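Local coordinates for probable glucarate dehydratase (Mycobacterium smegmatis str. MC2 155, PDB 3VDG), which probably dehydrates glucarate or a related acid sugar, as a member of the enolase superfamily with a metal-binding barrel active site, at residues 125-133 / 292-300. Sequence-based numbering, arbitrary orientation. Where two conformers were deposited one is given.
Sequences MITSASVVD and NMCVVAFDQ. With NA (sodium ion), chain C; FMT (formic acid), chain B.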
ATOM      1  N   MET A 125     -11.084 -20.239 -15.809  1.00 77.38           N
ATOM      2  CA  MET A 125     -11.765 -20.218 -14.520  0.50 50.30           C
ATOM      3  C   MET A 125     -11.856 -18.777 -13.994  1.00109.76           C
ATOM      4  O   MET A 125     -12.915 -18.316 -13.567  1.00 59.85           O
ATOM      5  CB  MET A 125     -10.982 -21.108 -13.544  0.50 66.29           C
ATOM      6  CG  MET A 125     -11.794 -21.766 -12.440  0.50 67.67           C
ATOM      7  SD  MET A 125     -11.218 -23.437 -12.047  0.50 60.17           S
ATOM      8  CE  MET A 125      -9.502 -23.360 -12.552  0.50 37.28           C
ATOM      9  N   ILE A 126     -10.721 -18.079 -14.025  1.00 54.79           N
ATOM     10  CA  ILE A 126     -10.611 -16.696 -13.558  1.00 58.46           C
ATOM     11  C   ILE A 126     -10.192 -15.821 -14.734  1.00 53.70           C
ATOM     12  O   ILE A 126      -9.036 -15.868 -15.164  1.00 58.62           O
ATOM     13  CB  ILE A 126      -9.517 -16.553 -12.479  1.00 63.01           C
ATOM     14  CG1 ILE A 126      -9.937 -17.255 -11.181  1.00 38.92           C
ATOM     15  CG2 ILE A 126      -9.168 -15.082 -12.275  1.00 47.42           C
ATOM     16  CD1 ILE A 126      -8.785 -17.644 -10.288  1.00 34.20           C
ATOM     17  N   THR A 127     -11.116 -15.011 -15.240  1.00 51.61           N
ATOM     18  CA  THR A 127     -10.870 -14.279 -16.483  1.00 61.70           C
ATOM     19  C   THR A 127     -10.826 -12.738 -16.376  1.00 72.28           C
ATOM     20  O   THR A 127     -10.731 -12.054 -17.389  1.00 54.34           O
ATOM     21  CB  THR A 127     -11.861 -14.702 -17.603  1.00 88.23           C
ATOM     22  OG1 THR A 127     -13.190 -14.259 -17.285  1.00 48.75           O
ATOM     23  CG2 THR A 127     -11.856 -16.226 -17.794  1.00 57.05           C
ATOM     24  N   SER A 128     -10.869 -12.176 -15.173  1.00 36.94           N
ATOM     25  CA  SER A 128     -10.905 -10.721 -15.066  0.50 39.88           C
ATOM     26  C   SER A 128      -9.653 -10.085 -14.446  1.00 37.08           C
ATOM     27  O   SER A 128      -9.667  -8.911 -14.091  1.00 34.43           O
ATOM     28  CB  SER A 128     -12.175 -10.260 -14.332  0.50 51.04           C
ATOM     29  OG  SER A 128     -12.299 -10.852 -13.048  0.50 31.34           O
ATOM     30  N   ALA A 129      -8.561 -10.846 -14.328  1.00 38.30           N
ATOM     31  CA  ALA A 129      -7.335 -10.278 -13.729  1.00 33.70           C
ATOM     32  C   ALA A 129      -6.577  -9.389 -14.718  1.00 32.39           C
ATOM     33  O   ALA A 129      -6.660  -9.588 -15.929  1.00 31.47           O
ATOM     34  CB  ALA A 129      -6.429 -11.370 -13.171  1.00 28.22           C
ATOM     35  N   SER A 130      -5.863  -8.397 -14.199  1.00 27.04           N
ATOM     36  CA  SER A 130      -5.075  -7.475 -15.024  1.00 29.42           C
ATOM     37  C   SER A 130      -3.978  -8.222 -15.772  1.00 35.54           C
ATOM     38  O   SER A 130      -3.253  -9.043 -15.185  1.00 26.26           O
ATOM     39  CB  SER A 130      -4.449  -6.388 -14.142  1.00 34.02           C
ATOM     40  OG  SER A 130      -3.295  -5.804 -14.739  1.00 29.48           O
ATOM     41  N   VAL A 131      -3.867  -7.974 -17.074  1.00 28.09           N
ATOM     42  CA  VAL A 131      -2.796  -8.593 -17.846  1.00 26.76           C
ATOM     43  C   VAL A 131      -1.438  -8.004 -17.457  1.00 18.96           C
ATOM     44  O   VAL A 131      -0.457  -8.734 -17.334  1.00 24.99           O
ATOM     45  CB  VAL A 131      -2.998  -8.437 -19.363  1.00 34.61           C
ATOM     46  CG1 VAL A 131      -1.762  -8.939 -20.104  1.00 25.27           C
ATOM     47  CG2 VAL A 131      -4.224  -9.226 -19.805  1.00 35.18           C
ATOM     48  N   VAL A 132      -1.383  -6.693 -17.255  1.00 20.24           N
ATOM     49  CA  VAL A 132      -0.131  -6.046 -16.887  1.00 25.92           C
ATOM     50  C   VAL A 132       0.363  -6.621 -15.554  1.00 27.79           C
ATOM     51  O   VAL A 132       1.534  -6.976 -15.395  1.00 23.92           O
ATOM     52  CB  VAL A 132      -0.289  -4.524 -16.802  1.00 26.68           C
ATOM     53  CG1 VAL A 132       0.924  -3.888 -16.136  1.00 26.70           C
ATOM     54  CG2 VAL A 132      -0.481  -3.951 -18.206  1.00 28.88           C
ATOM     55  N   ASP A 133      -0.542  -6.743 -14.596  1.00 18.54           N
ATOM     56  CA  ASP A 133      -0.131  -7.282 -13.285  1.00 19.99           C
ATOM     57  C   ASP A 133       0.383  -8.723 -13.327  1.00 20.63           C
ATOM     58  O   ASP A 133       1.347  -9.041 -12.641  1.00 23.38           O
ATOM     59  CB  ASP A 133      -1.211  -7.056 -12.223  1.00 25.11           C
ATOM     60  CG  ASP A 133      -1.245  -5.591 -11.728  1.00 36.84           C
ATOM     61  OD1 ASP A 133      -0.176  -4.932 -11.665  1.00 30.63           O
ATOM     62  OD2 ASP A 133      -2.339  -5.088 -11.393  1.00 30.71           O
ATOM     63  N   ASN A 292     -11.821 -15.456  -4.841  1.00 21.49           N
ATOM     64  CA  ASN A 292     -10.728 -15.172  -5.769  1.00 24.25           C
ATOM     65  C   ASN A 292     -11.244 -15.256  -7.190  1.00 32.46           C
ATOM     66  O   ASN A 292     -10.530 -15.699  -8.091  1.00 26.69           O
ATOM     67  CB  ASN A 292      -9.585 -16.164  -5.621  1.00 18.65           C
ATOM     68  CG  ASN A 292     -10.060 -17.605  -5.671  1.00 31.33           C
ATOM     69  OD1 ASN A 292     -10.071 -18.291  -4.654  1.00 36.27           O
ATOM     70  ND2 ASN A 292     -10.455 -18.071  -6.853  1.00 28.40           N
ATOM     71  N   MET A 293     -12.494 -14.872  -7.394  1.00 19.95           N
ATOM     72  CA  MET A 293     -13.056 -14.914  -8.725  1.00 18.04           C
ATOM     73  C   MET A 293     -13.713 -13.604  -9.078  1.00 27.35           C
ATOM     74  O   MET A 293     -13.544 -13.120 -10.176  1.00 26.80           O
ATOM     75  CB  MET A 293     -14.050 -16.075  -8.884  1.00 19.89           C
ATOM     76  CG  MET A 293     -13.394 -17.441  -8.877  1.00 23.34           C
ATOM     77  SD  MET A 293     -14.620 -18.778  -8.962  1.00 27.27           S
ATOM     78  CE  MET A 293     -15.013 -18.697 -10.708  1.00 24.63           C
ATOM     79  N   CYS A 294     -14.455 -13.004  -8.155  1.00 20.78           N
ATOM     80  CA  CYS A 294     -15.111 -11.742  -8.514  1.00 18.60           C
ATOM     81  C   CYS A 294     -14.335 -10.515  -8.046  1.00 31.38           C
ATOM     82  O   CYS A 294     -14.703  -9.391  -8.376  1.00 25.09           O
ATOM     83  CB  CYS A 294     -16.584 -11.710  -8.062  1.00 35.16           C
ATOM     84  SG  CYS A 294     -16.814 -11.885  -6.288  1.00 41.94           S
ATOM     85  N   VAL A 295     -13.261 -10.731  -7.285  1.00 26.62           N
ATOM     86  CA  VAL A 295     -12.300  -9.664  -6.969  1.00 22.86           C
ATOM     87  C   VAL A 295     -10.867 -10.185  -7.216  1.00 22.08           C
ATOM     88  O   VAL A 295     -10.277 -10.844  -6.345  1.00 21.45           O
ATOM     89  CB  VAL A 295     -12.417  -9.185  -5.499  1.00 23.13           C
ATOM     90  CG1 VAL A 295     -11.439  -8.039  -5.240  1.00 25.50           C
ATOM     91  CG2 VAL A 295     -13.830  -8.708  -5.194  1.00 24.27           C
ATOM     92  N   VAL A 296     -10.325  -9.891  -8.393  1.00 22.49           N
ATOM     93  CA  VAL A 296      -9.015 -10.394  -8.805  1.00 24.16           C
ATOM     94  C   VAL A 296      -8.146  -9.273  -9.378  1.00 21.25           C
ATOM     95  O   VAL A 296      -7.038  -9.519  -9.890  1.00 23.98           O
ATOM     96  CB  VAL A 296      -9.134 -11.554  -9.839  1.00 24.55           C
ATOM     97  CG1 VAL A 296      -9.789 -12.781  -9.206  1.00 23.10           C
ATOM     98  CG2 VAL A 296      -9.908 -11.105 -11.069  1.00 22.02           C
ATOM     99  N   ALA A 297      -8.641  -8.038  -9.286  1.00 19.48           N
ATOM    100  CA  ALA A 297      -7.924  -6.863  -9.810  1.00 20.93           C
ATOM    101  C   ALA A 297      -8.336  -5.631  -9.011  1.00 19.64           C
ATOM    102  O   ALA A 297      -9.460  -5.569  -8.502  1.00 21.96           O
ATOM    103  CB  ALA A 297      -8.231  -6.652 -11.288  1.00 18.26           C
ATOM    104  N   PHE A 298      -7.443  -4.649  -8.902  1.00 18.86           N
ATOM    105  CA  PHE A 298      -7.765  -3.462  -8.111  1.00 17.45           C
ATOM    106  C   PHE A 298      -9.049  -2.772  -8.577  1.00 24.15           C
ATOM    107  O   PHE A 298      -9.826  -2.298  -7.754  1.00 20.76           O
ATOM    108  CB  PHE A 298      -6.589  -2.466  -8.070  1.00 17.94           C
ATOM    109  CG  PHE A 298      -5.411  -2.971  -7.259  1.00 16.47           C
ATOM    110  CD1 PHE A 298      -5.410  -2.869  -5.870  1.00 17.80           C
ATOM    111  CD2 PHE A 298      -4.342  -3.585  -7.886  1.00 15.79           C
ATOM    112  CE1 PHE A 298      -4.351  -3.353  -5.120  1.00 23.73           C
ATOM    113  CE2 PHE A 298      -3.268  -4.059  -7.142  1.00 21.64           C
ATOM    114  CZ  PHE A 298      -3.274  -3.948  -5.759  1.00 16.11           C
ATOM    115  N   ASP A 299      -9.288  -2.699  -9.882  1.00 23.04           N
ATOM    116  CA  ASP A 299     -10.486  -1.950 -10.313  1.00 31.40           C
ATOM    117  C   ASP A 299     -11.824  -2.625  -9.990  1.00 31.51           C
ATOM    118  O   ASP A 299     -12.890  -2.046 -10.200  1.00 28.24           O
ATOM    119  CB  ASP A 299     -10.407  -1.497 -11.778  1.00 28.94           C
ATOM    120  CG  ASP A 299     -10.350  -2.645 -12.752  1.00 49.58           C
ATOM    121  OD1 ASP A 299      -9.860  -2.422 -13.879  1.00 62.04           O
ATOM    122  OD2 ASP A 299     -10.788  -3.761 -12.401  1.00 44.37           O
ATOM    123  N   GLN A 300     -11.773  -3.834  -9.453  1.00 23.48           N
ATOM    124  CA  GLN A 300     -12.994  -4.500  -8.997  1.00 24.75           C
ATOM    125  C   GLN A 300     -13.307  -4.217  -7.540  1.00 25.20           C
ATOM    126  O   GLN A 300     -14.416  -4.464  -7.069  1.00 24.48           O
ATOM    127  CB  GLN A 300     -12.896  -6.013  -9.226  1.00 22.31           C
ATOM    128  CG  GLN A 300     -12.915  -6.373 -10.706  1.00 25.71           C
ATOM    129  CD  GLN A 300     -12.298  -7.731 -10.967  1.00 32.81           C
ATOM    130  OE1 GLN A 300     -11.876  -8.423 -10.041  1.00 29.86           O
ATOM    131  NE2 GLN A 300     -12.215  -8.105 -12.227  1.00 40.80           N
TER
HETATM  132 NA    NA C 502     -10.996 -20.218  -4.153  1.00 43.00          NA
HETATM  133  C   FMT B 501      -9.318 -21.933  -8.251  1.00 46.96           C
HETATM  134  O1  FMT B 501     -10.060 -21.459  -7.397  1.00 40.43           O
HETATM  135  O2  FMT B 501      -8.298 -21.215  -8.733  1.00 32.81           O
HETATM  136  O   HOH W   1     -12.410 -13.742 -12.470  1.00 42.94           O
HETATM  137  O   HOH W   2     -14.815 -10.779 -12.094  1.00 54.31           O
HETATM  138  O   HOH W   3      -5.290  -8.292 -11.364  1.00 21.08           O
HETATM  139  O   HOH W   4      -4.934  -5.651 -10.685  1.00 25.54           O
HETATM  140  O   HOH W   5     -12.689 -19.830  -5.758  1.00 25.35           O
HETATM  141  O   HOH W   6      -9.252 -21.416  -5.038  1.00 32.47           O
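In this enolase-superfamily barrel, the loop 292-300 after strand 289-291 packs against the segment 125-133 that leads into helix 131-151, beside the metal site. The side chains of Ile126 and Asn292 cross at about a right angle, with Ile126 CD1 3.4 Å from Asn292 O. That carbonyl is buried here and has no polar partner. Asn292 OD1 binds the sodium ion at 2.2 Å, and Asp244 and Glu269 complete the protein ligands. Asn292 ND2 gives weak hydrogen bonds to O1 of the bound formic acid and to a water on the sodium ion. Ile126 CD1 also lies 3.8 Å from Asn292 ND2, and so packs against the residue that binds the metal. Ile126 CG2 reaches Val296 CG1 at 3.9 Å.

The second methyl of Val296, CG2, touches the backbone N of Ala129. In the conformer given, Ser128 OG receives a weak, tentative bond from Gln300 NE2 (141°), and two waters link this hydroxyl to Met293 O. Gln300 OE1 accepts from Val296 N at 2.7 Å, nearly straight at 172°. This ties the loop back on itself and limits rotation of the amide, whose NE2 is turned to Ser128. A third water joins Ser130 N to Val296 O. Asp133, salt-bridged to Arg104 and Arg325, accepts at OD2 from a water that in turn accepts from Phe298 N. Asp133 OD2 itself lies 4.3 Å from Phe298 CD2, at the ring edge.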